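Local coordinates for protein UDP-glucose:anthocyanidin 3-O-glucosyltransferase (Clitoria ternatea, PDB 4REL) that is a plant glycosyltransferase of the GT-B fold, built from two Rossmann-like domains with a ligand pocket between them, at residues T35-I40 with P56-V61; A286-E291 with G394-L399; I360-F365 with K388-N393. All coordinates share one frame; numbering follows the deposited sequence. Where two conformers were deposited one is given.

Running from the N terminus, interaction 1 comes first: residues 35-40 and 56-61 close a short loop, holding helix 43-50, at the edge of the seven-stranded parallel sheet. It is complete before the other two open, and it lies across the centre of the chain from them, its centre about 47 Å from that of interaction 2 and about 41 Å from that of interaction 3. Interaction 2 closes a loop of 102 residues between helices 279-292 and 392-403 of the second domain. Nested within it, interaction 3 joins the end of strand 359-361 to the lead-in of helix 392-403. Interactions 2 and 3 touch, Ile360 CD1 packing on Ser398 and Leu399, and both use helix 392-403.

Interaction 1 (T35-I40 with P56-V61); sequences TSFSFI and PNNIRV. With ACT (acetate ion), chain G.
Phe37 meets Asn58 and Arg60 through its backbone, and this is the tight part of the contact. Phe37 N donates to Asn58 O at 2.8 Å, and Phe37 O accepts from Arg60 N at 2.9 Å. One step on, Phe39 N reaches Arg60 O at 2.8 Å. CA-H...O contacts from Ile59 and Val61 fill the gaps between these bonds, as expected of parallel pairing. The side chains of Phe37 and Ile59 leave the same face and meet CB to CG1, with Leu28 under the first and Leu26 and Ala29 under the second, all from helix 18-31.

The two strands are the ends of a beta-alpha-beta unit (strand 36-42, helix 43-50, strand 59-64) in the N-terminal Rossmann-like domain, and strand 59-64 is the outermost of its sheet. A type I turn, Pro56 to Ile59, leads into that edge strand. The Asn58 side chain adds a bond just ahead of the first bridge, Phe37 with Ile59: CG stands between the backbone N and carbonyl carbon (chi1 62°), which brings ND2 to 3.0 Å from Thr35 O, nearly in line with the carbonyl (163°). ND2 also bonds Ala29 O. The amide runs alongside the Phe37 ring, its plane turned 85° from it, with ND2 at the ring edge, 3.7 Å from CD2.

At the partly exposed Arg60, on the other face, a bound acetate, probably from the crystallisation liquor, and one water stand in for direct side-chain contacts between the strands, while Glu103 and Thr104 of helix 89-104 lie against the arginine. Arg60 NH1 lies 2.8 Å from acetate O and NH2 2.9 Å from OXT, with the acetate carbon at the guanidinium edge. Ser36 OG lies 2.7 Å from the same acetate O, with Gln106 OE1 also within reach of its one proton. The water accepts from Arg60 NH1 and joins Ser38 OG, which His6 NE2 also holds.

Interaction 2 (A286-E291 with G394-L399); sequences AEALEE and GFVKSL
The ring of Phe395, which meets Ala288 and Leu289 of the other helix, is the flat group of this contact. One face is covered from within its own helix: Leu399 CD1 stands 3.8 Å above the plane, over the centre of the Phe395 ring. The partners from helix 279-292 arrive obliquely. Ala288 CB comes to 3.5 Å from Phe395 CD2, and Leu289 CG lies 4.3 Å from Phe395 CE2. Having CG anti to the backbone N (chi1 -174°) places the ring at the side of the helix where both can reach it. Beyond the pair, the ring of Phe390 meets it at about 55°.

The closest backbones are those of Ala288 and Val396, whose CA atoms are 5.3 Å apart. The small methyl of Ala288 fits there, between the Phe395 ring and Val396 CG2, which is 3.8 Å from Ala288 CB. Val396 CG2 also packs 3.6 Å from Ala288 O. The axes of the two short segments approach to 8.7 Å and their directions differ by 46°.

These are two helices of the C-terminal Rossmann-like domain, packed beside each other against its parallel sheet. Leu289 reaches Phe296 and Trp298 of strand 296-299, while Phe395 and Leu399 rest on Ile360 of strand 359-361. Between the helices, on the sheet side, Leu289 CD2 and Leu399 CD1 touch at 4.2 Å, the two side chains crossing at about a right angle.

At the exposed rim, Glu291 brings OE1 beside Val396 CG2 in the conformer described, again crossing it at about a right angle. Glu290, pointing from the contact, forms a salt bridge with Arg315, and its backbone O takes a hydrogen bond from Arg319.

Interaction 3 (I360-F365 with K388-N393); sequences ICRPFF and KVFTKN. With KMP (3,5,7-trihydroxy-2-(4-hydroxyphenyl)-4H-chromen-4-one), chain B.
Arg362 and Phe390 pack where strand 359-361 gives way to the loop that enters the ligand pocket. Three residues on, Phe365 supplies part of the wall around KMP: its CE2 lies 3.2 Å from KMP C19, so the ligand meets the edge of that ring. Gly366 and Asp367 continue the same pocket.

Arg362 bends at chi2 (-60°), and the bend lets one side chain serve two partners. Its aliphatic part lies over a face of the Phe390 ring, with CG 4.0 Å from the centroid and 23° off the normal, which meets the geometry of a CH-pi contact. Arg362 CB comes closer to the rim, 3.5 Å from Phe390 CE2. The guanidinium, turned 50° to that ring, has neighbours on both faces, unequally placed: Lys388 O stands 3.7 Å above one, offset toward the rim, whereas Phe364 CE1 lies 3.2 Å from the opposite one, over its centre. Val389 runs alongside, its CG1 3.6 Å from Arg362 NH2.

The rotation of the guanidinium is fixed by bonds within and beyond the loop. Arg362 NH1 donates to Pro363 O at 2.7 Å, with the acceptor almost in the guanidinium plane. NH2 makes a salt bridge to Glu281, which would probably balance part of its charge; the other oxygen of Glu281 receives Phe390 N, so one carboxylate holds both sides of the contact.

Phe364 CZ touches Phe390 CE2 at 4.4 Å. Directly after Phe390, Thr391 is the N-cap of helix 392-403, its OG1 bonded to Gly394 N. That helix lies against strand 359-361, helix 279-292 meets Phe390 through Val285, and helix 368-378 closes over Cys361 and Pro363.

Interaction 1 (T35-I40 with P56-V61)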
# COMPACT_ATOMS: atom_id res chain seq x y z
N THR A 35 3.38 -20.18 19.38
CA THR A 35 4.16 -20.26 18.15
C THR A 35 5.15 -19.10 18.11
O THR A 35 4.81 -17.99 18.53
CB THR A 35 3.22 -20.18 16.93
OG1 THR A 35 2.39 -21.35 16.91
CG2 THR A 35 4.01 -20.11 15.63
N SER A 36 6.36 -19.37 17.63
CA SER A 36 7.41 -18.35 17.52
C SER A 36 7.29 -17.63 16.20
O SER A 36 7.13 -18.28 15.16
CB SER A 36 8.79 -18.99 17.59
OG SER A 36 8.96 -19.67 18.83
N PHE A 37 7.40 -16.30 16.24
CA PHE A 37 7.41 -15.48 15.03
C PHE A 37 8.70 -14.67 15.00
O PHE A 37 8.98 -13.88 15.91
CB PHE A 37 6.17 -14.57 14.99
CG PHE A 37 4.87 -15.33 14.85
CD1 PHE A 37 4.29 -15.49 13.60
CD2 PHE A 37 4.27 -15.92 15.95
CE1 PHE A 37 3.10 -16.20 13.45
CE2 PHE A 37 3.08 -16.64 15.81
CZ PHE A 37 2.50 -16.78 14.56
N SER A 38 9.49 -14.88 13.95
CA SER A 38 10.80 -14.25 13.86
C SER A 38 10.79 -13.27 12.70
O SER A 38 10.75 -13.68 11.54
CB SER A 38 11.88 -15.32 13.68
OG SER A 38 12.03 -16.13 14.85
N PHE A 39 10.81 -11.99 13.03
CA PHE A 39 10.67 -10.90 12.06
C PHE A 39 12.07 -10.43 11.66
O PHE A 39 12.83 -9.92 12.48
CB PHE A 39 9.87 -9.76 12.70
CG PHE A 39 9.24 -8.81 11.72
CD1 PHE A 39 7.93 -8.99 11.30
CD2 PHE A 39 9.96 -7.73 11.23
CE1 PHE A 39 7.34 -8.12 10.41
CE2 PHE A 39 9.37 -6.84 10.33
CZ PHE A 39 8.07 -7.04 9.92
N ILE A 40 12.40 -10.59 10.38
CA ILE A 40 13.77 -10.41 9.93
C ILE A 40 13.84 -9.20 9.00
O ILE A 40 13.38 -9.26 7.86
CB ILE A 40 14.27 -11.67 9.19
CG1 ILE A 40 14.18 -12.90 10.10
CG2 ILE A 40 15.69 -11.47 8.68
CD1 ILE A 40 14.32 -14.24 9.36
N PRO A 56 4.65 -8.35 21.48
CA PRO A 56 4.39 -9.56 22.26
C PRO A 56 5.61 -10.46 22.39
O PRO A 56 6.55 -10.38 21.58
CB PRO A 56 3.28 -10.27 21.47
CG PRO A 56 3.22 -9.59 20.16
CD PRO A 56 3.66 -8.18 20.40
N ASN A 57 5.60 -11.31 23.41
CA ASN A 57 6.75 -12.13 23.75
C ASN A 57 7.13 -13.15 22.68
O ASN A 57 8.29 -13.55 22.59
CB ASN A 57 6.49 -12.83 25.09
CG ASN A 57 6.05 -11.86 26.17
OD1 ASN A 57 6.62 -10.77 26.31
ND2 ASN A 57 5.04 -12.25 26.94
N ASN A 58 6.16 -13.56 21.86
CA ASN A 58 6.45 -14.57 20.84
C ASN A 58 6.88 -13.99 19.48
O ASN A 58 7.03 -14.74 18.51
CB ASN A 58 5.29 -15.57 20.69
CG ASN A 58 3.99 -14.92 20.24
OD1 ASN A 58 3.70 -13.76 20.55
ND2 ASN A 58 3.19 -15.69 19.50
N ILE A 59 7.08 -12.67 19.43
CA ILE A 59 7.68 -12.03 18.26
C ILE A 59 9.08 -11.57 18.63
O ILE A 59 9.28 -10.89 19.64
CB ILE A 59 6.87 -10.82 17.76
CG1 ILE A 59 5.46 -11.25 17.34
CG2 ILE A 59 7.59 -10.15 16.60
CD1 ILE A 59 4.56 -10.10 16.87
N ARG A 60 10.06 -11.98 17.83
CA ARG A 60 11.44 -11.58 18.07
C ARG A 60 11.95 -10.94 16.80
O ARG A 60 11.58 -11.36 15.70
CB ARG A 60 12.30 -12.79 18.42
CG ARG A 60 11.92 -13.41 19.76
CD ARG A 60 12.54 -14.79 19.96
NE ARG A 60 12.04 -15.40 21.19
CZ ARG A 60 10.95 -16.17 21.27
NH1 ARG A 60 10.25 -16.43 20.18
NH2 ARG A 60 10.57 -16.67 22.43
N VAL A 61 12.82 -9.94 16.95
CA VAL A 61 13.27 -9.16 15.79
C VAL A 61 14.74 -9.44 15.51
O VAL A 61 15.57 -9.43 16.42
CB VAL A 61 13.05 -7.67 16.04
CG1 VAL A 61 13.62 -6.84 14.89
CG2 VAL A 61 11.56 -7.39 16.20
C ACT G . 7.48 -18.09 21.91
O ACT G . 8.25 -18.17 20.93
OXT ACT G . 7.77 -17.41 22.92
CH3 ACT G . 6.24 -18.95 21.93
O HOH W 1 10.65 -15.73 17.41

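Interaction 2 (A286-E291 with G394-L399)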
# COMPACT_ATOMS: atom_id res chain seq x y z
N ALA A 286 -1.23 24.27 -4.64
CA ALA A 286 -1.45 25.44 -3.79
C ALA A 286 -2.39 26.47 -4.44
O ALA A 286 -3.33 26.95 -3.80
CB ALA A 286 -0.13 26.10 -3.39
N GLU A 287 -2.14 26.81 -5.70
CA GLU A 287 -2.98 27.79 -6.40
C GLU A 287 -4.44 27.36 -6.46
O GLU A 287 -5.35 28.17 -6.25
CB GLU A 287 -2.46 28.00 -7.83
CG GLU A 287 -1.12 28.70 -7.87
CD GLU A 287 -0.59 28.84 -9.28
OE1 GLU A 287 -1.16 28.21 -10.20
OE2 GLU A 287 0.40 29.57 -9.46
N ALA A 288 -4.66 26.08 -6.75
CA ALA A 288 -6.02 25.54 -6.86
C ALA A 288 -6.71 25.52 -5.51
O ALA A 288 -7.87 25.88 -5.39
CB ALA A 288 -6.00 24.14 -7.45
N LEU A 289 -5.98 25.11 -4.48
CA LEU A 289 -6.56 25.09 -3.14
C LEU A 289 -6.99 26.49 -2.73
O LEU A 289 -8.11 26.70 -2.27
CB LEU A 289 -5.58 24.51 -2.12
CG LEU A 289 -5.43 22.99 -2.11
CD1 LEU A 289 -4.35 22.57 -1.11
CD2 LEU A 289 -6.75 22.30 -1.78
N GLU A 290 -6.10 27.47 -2.92
CA GLU A 290 -6.42 28.84 -2.55
C GLU A 290 -7.60 29.38 -3.36
O GLU A 290 -8.53 29.96 -2.80
CB GLU A 290 -5.21 29.77 -2.73
CG GLU A 290 -5.54 31.22 -2.37
CD GLU A 290 -4.31 32.10 -2.27
OE1 GLU A 290 -3.19 31.63 -2.57
OE2 GLU A 290 -4.47 33.28 -1.86
N GLU A 291 -7.56 29.17 -4.67
CA GLU A 291 -8.60 29.71 -5.53
C GLU A 291 -9.96 29.05 -5.26
O GLU A 291 -10.99 29.69 -5.38
CB GLU A 291 -8.21 29.57 -7.01
CG GLU A 291 -8.69 30.72 -7.88
CD GLU A 291 -9.74 30.28 -8.89
OE1 GLU A 291 -9.55 29.24 -9.55
OE2 GLU A 291 -10.77 30.99 -9.02
N GLY A 394 -7.73 22.56 -13.59
CA GLY A 394 -8.22 21.20 -13.57
C GLY A 394 -8.55 20.71 -12.17
O GLY A 394 -9.58 20.09 -11.94
N PHE A 395 -7.65 20.99 -11.23
CA PHE A 395 -7.82 20.56 -9.85
C PHE A 395 -9.00 21.30 -9.19
O PHE A 395 -9.76 20.69 -8.44
CB PHE A 395 -6.50 20.77 -9.09
CG PHE A 395 -6.50 20.24 -7.68
CD1 PHE A 395 -7.34 19.22 -7.28
CD2 PHE A 395 -5.62 20.78 -6.76
CE1 PHE A 395 -7.31 18.76 -5.99
CE2 PHE A 395 -5.58 20.33 -5.45
CZ PHE A 395 -6.43 19.31 -5.07
N VAL A 396 -9.15 22.59 -9.48
CA VAL A 396 -10.31 23.33 -8.98
C VAL A 396 -11.59 22.66 -9.45
O VAL A 396 -12.54 22.50 -8.67
CB VAL A 396 -10.29 24.82 -9.44
CG1 VAL A 396 -11.66 25.47 -9.24
CG2 VAL A 396 -9.24 25.60 -8.68
N LYS A 397 -11.64 22.26 -10.72
CA LYS A 397 -12.82 21.58 -11.24
C LYS A 397 -13.09 20.27 -10.51
O LYS A 397 -14.23 19.99 -10.15
CB LYS A 397 -12.73 21.37 -12.76
CG LYS A 397 -12.84 22.67 -13.55
CD LYS A 397 -12.65 22.46 -15.04
CE LYS A 397 -12.65 23.80 -15.79
NZ LYS A 397 -12.54 23.63 -17.26
N SER A 398 -12.04 19.48 -10.25
CA SER A 398 -12.22 18.21 -9.55
C SER A 398 -12.70 18.43 -8.11
O SER A 398 -13.54 17.67 -7.61
CB SER A 398 -10.93 17.39 -9.56
OG SER A 398 -10.59 17.02 -10.89
N LEU A 399 -12.16 19.45 -7.46
CA LEU A 399 -12.55 19.77 -6.09
C LEU A 399 -14.03 20.15 -6.05
O LEU A 399 -14.76 19.69 -5.17
CB LEU A 399 -11.70 20.92 -5.52
CG LEU A 399 -10.26 20.56 -5.15
CD1 LEU A 399 -9.42 21.82 -4.96
CD2 LEU A 399 -10.28 19.77 -3.87

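Interaction 3 (I360-F365 with K388-N393)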
# COMPACT_ATOMS: atom_id res chain seq x y z
N ILE A 360 -9.74 12.29 -5.22
CA ILE A 360 -9.22 12.89 -6.44
C ILE A 360 -7.81 12.36 -6.56
O ILE A 360 -7.01 12.50 -5.63
CB ILE A 360 -9.16 14.42 -6.36
CG1 ILE A 360 -10.57 15.00 -6.28
CG2 ILE A 360 -8.41 15.01 -7.57
CD1 ILE A 360 -10.61 16.47 -5.85
N CYS A 361 -7.50 11.74 -7.70
CA CYS A 361 -6.32 10.90 -7.83
C CYS A 361 -5.30 11.48 -8.79
O CYS A 361 -5.65 11.89 -9.89
CB CYS A 361 -6.71 9.52 -8.36
SG CYS A 361 -7.94 8.64 -7.35
N ARG A 362 -4.05 11.50 -8.36
CA ARG A 362 -2.94 11.81 -9.26
C ARG A 362 -1.87 10.75 -9.03
O ARG A 362 -0.97 10.95 -8.22
CB ARG A 362 -2.39 13.21 -8.99
CG ARG A 362 -1.63 13.87 -10.16
CD ARG A 362 -0.42 13.04 -10.57
NE ARG A 362 0.63 13.79 -11.26
CZ ARG A 362 1.60 13.21 -11.96
NH1 ARG A 362 1.65 11.89 -12.07
NH2 ARG A 362 2.52 13.96 -12.55
N PRO A 363 -1.96 9.63 -9.75
CA PRO A 363 -0.97 8.56 -9.54
C PRO A 363 0.40 8.97 -10.08
O PRO A 363 0.49 9.58 -11.15
CB PRO A 363 -1.56 7.38 -10.33
CG PRO A 363 -2.48 8.00 -11.36
CD PRO A 363 -2.96 9.31 -10.78
N PHE A 364 1.46 8.63 -9.35
CA PHE A 364 2.81 9.06 -9.71
C PHE A 364 3.72 7.90 -10.10
O PHE A 364 4.58 8.05 -10.96
CB PHE A 364 3.46 9.82 -8.54
CG PHE A 364 2.98 11.24 -8.38
CD1 PHE A 364 3.47 12.26 -9.19
CD2 PHE A 364 2.04 11.57 -7.40
CE1 PHE A 364 3.03 13.57 -9.04
CE2 PHE A 364 1.60 12.88 -7.25
CZ PHE A 364 2.10 13.88 -8.07
N PHE A 365 3.52 6.75 -9.47
CA PHE A 365 4.57 5.75 -9.39
C PHE A 365 3.98 4.34 -9.21
O PHE A 365 2.91 4.19 -8.62
CB PHE A 365 5.46 6.12 -8.19
CG PHE A 365 6.53 5.14 -7.90
CD1 PHE A 365 7.77 5.24 -8.52
CD2 PHE A 365 6.33 4.13 -6.98
CE1 PHE A 365 8.78 4.34 -8.24
CE2 PHE A 365 7.33 3.22 -6.70
CZ PHE A 365 8.56 3.32 -7.33
N LYS A 388 -4.80 14.76 -15.69
CA LYS A 388 -3.91 13.65 -15.31
C LYS A 388 -2.65 14.10 -14.57
O LYS A 388 -1.86 13.28 -14.09
CB LYS A 388 -3.56 12.77 -16.51
CG LYS A 388 -4.78 12.23 -17.25
CD LYS A 388 -4.39 11.55 -18.55
CE LYS A 388 -5.62 11.15 -19.35
NZ LYS A 388 -5.29 10.25 -20.50
N VAL A 389 -2.45 15.41 -14.51
CA VAL A 389 -1.42 16.02 -13.69
C VAL A 389 -2.10 17.19 -13.00
O VAL A 389 -3.12 17.69 -13.49
CB VAL A 389 -0.22 16.52 -14.53
CG1 VAL A 389 0.49 15.37 -15.22
CG2 VAL A 389 -0.68 17.54 -15.56
N PHE A 390 -1.58 17.62 -11.86
CA PHE A 390 -2.19 18.74 -11.17
C PHE A 390 -1.98 20.01 -11.97
O PHE A 390 -0.86 20.35 -12.34
CB PHE A 390 -1.59 18.93 -9.78
CG PHE A 390 -2.05 17.91 -8.77
CD1 PHE A 390 -3.39 17.81 -8.42
CD2 PHE A 390 -1.14 17.06 -8.16
CE1 PHE A 390 -3.82 16.87 -7.49
CE2 PHE A 390 -1.56 16.12 -7.23
CZ PHE A 390 -2.89 16.03 -6.89
N THR A 391 -3.07 20.71 -12.24
CA THR A 391 -3.03 22.05 -12.79
C THR A 391 -4.01 22.85 -11.95
O THR A 391 -4.89 22.27 -11.33
CB THR A 391 -3.51 22.11 -14.24
OG1 THR A 391 -4.89 21.72 -14.29
CG2 THR A 391 -2.69 21.17 -15.13
N LYS A 392 -3.89 24.16 -11.94
CA LYS A 392 -4.82 24.97 -11.14
C LYS A 392 -6.27 24.80 -11.59
O LYS A 392 -7.13 24.42 -10.81
CB LYS A 392 -4.44 26.45 -11.15
CG LYS A 392 -5.39 27.33 -10.32
CD LYS A 392 -5.00 28.80 -10.39
CE LYS A 392 -5.14 29.35 -11.80
NZ LYS A 392 -4.67 30.76 -11.90
N ASN A 393 -6.54 25.06 -12.86
CA ASN A 393 -7.92 24.97 -13.34
C ASN A 393 -8.52 23.58 -13.25
O ASN A 393 -9.66 23.42 -12.85
CB ASN A 393 -8.04 25.54 -14.76
CG ASN A 393 -7.81 27.05 -14.80
OD1 ASN A 393 -7.82 27.72 -13.77
ND2 ASN A 393 -7.60 27.58 -16.01
C1 KMP B . 4.66 -1.76 -9.08
C2 KMP B . 4.23 -1.82 -7.76
C3 KMP B . 5.07 -1.21 -6.71
C4 KMP B . 6.33 -0.56 -7.09
C5 KMP B . 6.68 -0.55 -8.43
C6 KMP B . 5.86 -1.14 -9.40
C9 KMP B . 4.66 -1.24 -5.29
C10 KMP B . 5.56 -0.61 -4.30
C11 KMP B . 6.83 0.02 -4.78
C14 KMP B . 7.80 0.69 -3.86
C15 KMP B . 7.73 0.53 -2.47
C16 KMP B . 8.64 1.16 -1.64
C17 KMP B . 9.63 1.96 -2.19
C18 KMP B . 9.71 2.13 -3.57
C19 KMP B . 8.79 1.49 -4.40
O12 KMP B . 7.14 0.02 -6.13
O13 KMP B . 3.58 -1.79 -4.94
O24 KMP B . 10.52 2.59 -1.37
O27 KMP B . 5.19 -0.62 -2.99
O29 KMP B . 6.26 -1.11 -10.70
O30 KMP B . 3.05 -2.42 -7.43